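Local structure of acetyl xylan esterase (Paenibacillus sp. R4, 6AGQ) at residues I229-W232 and F233-Y236. The protein probably removes acetyl groups from acetylated xylan by ester hydrolysis, as a cold-active acetyl xylan esterase of the alpha/beta-hydrolase clan. Residues are numbered along the deposited sequence; the frame is centred on the assembly and turned at random.
Sequences IKNW and FRRY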
loop_
_atom_site.group_PDB
_atom_site.type_symbol
_atom_site.label_atom_id
_atom_site.label_comp_id
_atom_site.label_asym_id
_atom_site.label_seq_id
_atom_site.Cartn_x
_atom_site.Cartn_y
_atom_site.Cartn_z
ATOM N N ILE A 229 -20.950 -6.246 7.842
ATOM C CA ILE A 229 -21.810 -5.848 8.979
ATOM C C ILE A 229 -21.553 -4.401 9.372
ATOM O O ILE A 229 -22.490 -3.656 9.630
ATOM C CB ILE A 229 -21.603 -6.795 10.142
ATOM C CG1 ILE A 229 -22.172 -8.180 9.792
ATOM C CG2 ILE A 229 -22.350 -6.323 11.327
ATOM C CD1 ILE A 229 -21.612 -9.259 10.664
ATOM N N LYS A 230 -20.289 -3.992 9.395
ATOM C CA LYS A 230 -19.938 -2.615 9.680
ATOM C C LYS A 230 -20.524 -1.725 8.555
ATOM O O LYS A 230 -21.147 -0.686 8.822
ATOM C CB LYS A 230 -18.390 -2.490 9.839
ATOM C CG LYS A 230 -17.863 -1.083 10.085
ATOM C CD LYS A 230 -16.433 -0.858 9.564
ATOM C CE LYS A 230 -16.468 -0.650 8.066
ATOM N NZ LYS A 230 -15.138 -0.503 7.421
ATOM N N ASN A 231 -20.394 -2.156 7.297
ATOM C CA ASN A 231 -20.966 -1.368 6.172
ATOM C C ASN A 231 -22.491 -1.334 6.203
ATOM O O ASN A 231 -23.055 -0.351 5.922
ATOM C CB ASN A 231 -20.399 -1.853 4.859
ATOM C CG ASN A 231 -18.916 -1.583 4.757
ATOM O OD1 ASN A 231 -18.353 -0.945 5.621
ATOM N ND2 ASN A 231 -18.278 -2.104 3.758
ATOM N N TRP A 232 -23.153 -2.379 6.677
ATOM C CA TRP A 232 -24.600 -2.265 6.983
ATOM C C TRP A 232 -24.894 -1.043 7.857
ATOM O O TRP A 232 -25.715 -0.212 7.480
ATOM C CB TRP A 232 -25.171 -3.527 7.641
ATOM C CG TRP A 232 -26.644 -3.538 7.642
ATOM C CD1 TRP A 232 -27.426 -3.956 6.643
ATOM C CD2 TRP A 232 -27.534 -3.036 8.670
ATOM N NE1 TRP A 232 -28.730 -3.775 6.959
ATOM C CE2 TRP A 232 -28.828 -3.235 8.214
ATOM C CE3 TRP A 232 -27.342 -2.492 9.948
ATOM C CZ2 TRP A 232 -29.962 -2.854 8.952
ATOM C CZ3 TRP A 232 -28.452 -2.089 10.693
ATOM C CH2 TRP A 232 -29.765 -2.281 10.182
ATOM N N PHE A 233 -24.214 -0.941 9.006
ATOM C CA PHE A 233 -24.408 0.196 9.866
ATOM C C PHE A 233 -24.195 1.492 9.161
ATOM O O PHE A 233 -25.062 2.343 9.224
ATOM C CB PHE A 233 -23.603 0.132 11.172
ATOM C CG PHE A 233 -24.160 -0.881 12.107
ATOM C CD1 PHE A 233 -25.324 -0.635 12.751
ATOM C CD2 PHE A 233 -23.578 -2.123 12.237
ATOM C CE1 PHE A 233 -25.894 -1.556 13.592
ATOM C CE2 PHE A 233 -24.146 -3.065 13.071
ATOM C CZ PHE A 233 -25.322 -2.779 13.729
ATOM N N ARG A 234 -23.090 1.597 8.441
ATOM C CA ARG A 234 -22.767 2.786 7.695
ATOM C C ARG A 234 -23.876 3.233 6.763
ATOM O O ARG A 234 -24.067 4.440 6.597
ATOM C CB ARG A 234 -21.480 2.626 6.892
ATOM C CG ARG A 234 -20.215 2.618 7.702
ATOM C CD ARG A 234 -19.010 2.300 6.834
ATOM N NE ARG A 234 -18.800 3.235 5.712
ATOM C CZ ARG A 234 -18.075 4.356 5.776
ATOM N NH1 ARG A 234 -17.476 4.695 6.897
ATOM N NH2 ARG A 234 -17.903 5.120 4.702
ATOM N N ARG A 235 -24.573 2.296 6.111
ATOM C CA ARG A 235 -25.685 2.662 5.168
ATOM C C ARG A 235 -27.126 2.730 5.715
ATOM O O ARG A 235 -27.947 3.441 5.206
ATOM C CB ARG A 235 -25.678 1.718 4.009
ATOM C CG ARG A 235 -24.404 1.805 3.213
ATOM C CD ARG A 235 -24.816 2.038 1.804
ATOM N NE ARG A 235 -23.754 1.933 0.820
ATOM C CZ ARG A 235 -23.384 2.916 0.012
ATOM N NH1 ARG A 235 -23.881 4.144 0.113
ATOM N NH2 ARG A 235 -22.470 2.671 -0.870
ATOM N N TYR A 236 -27.434 1.931 6.697
ATOM C CA TYR A 236 -28.805 1.740 7.162
ATOM C C TYR A 236 -28.998 2.357 8.527
ATOM O O TYR A 236 -30.124 2.657 8.895
ATOM C CB TYR A 236 -29.140 0.236 7.261
ATOM C CG TYR A 236 -29.311 -0.495 5.940
ATOM C CD1 TYR A 236 -28.207 -1.011 5.250
ATOM C CD2 TYR A 236 -30.565 -0.683 5.377
ATOM C CE1 TYR A 236 -28.358 -1.644 4.008
ATOM C CE2 TYR A 236 -30.718 -1.350 4.173
ATOM C CZ TYR A 236 -29.610 -1.812 3.477
ATOM O OH TYR A 236 -29.736 -2.467 2.283
#
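W232 and Y236, one helical turn apart near the end of helix 226-236, lie face against face. The five-membered ring of W232 and the Y236 ring form an offset stack, with centroids 4.1 Å apart and planes only 6° from parallel. W232 NE1 sits over the rim of the Y236 ring, 3.3 Å from Y236 CD1. Further along the indole, Y236 CB lies over the six-membered ring in a CH-pi contact. With CG anti to the backbone N (chi1 -166°), the end of the indole comes round to the Y236 ring. The CE3 side of W232 also points at the F233 face in a T-shaped pair, planes at 90°, with W232 CZ3 3.9 Å from F233 CE1. F233 leans along I229 as well, where F233 CE2 comes 4.1 Å from I229 CG2. On another side of the helix, the amide oxygen of N231, OD1, lies 3.5 Å from R234 CD, beside the arginine's aliphatic chain. The R234 guanidinium forms a salt bridge to E304 and a hydrogen bond to the D300 carbonyl, both of a third subunit. Backbone N-H to C=O hydrogen bonds, i+4 to i, run from F233, R234, R235 and Y236 to I229, K230, N231 and W232; Y236 N to W232 O is 2.9 Å. An alanine in place of W232 would probably leave the Y236 ring without its stacking partner and the F233 face without its edge contact. The aromatic cluster lies partly against V246 of helix 243-251, and Y236 OH hydrogen-bonds G125 O of a second subunit, so cluster and subunit interface overlap at Y236.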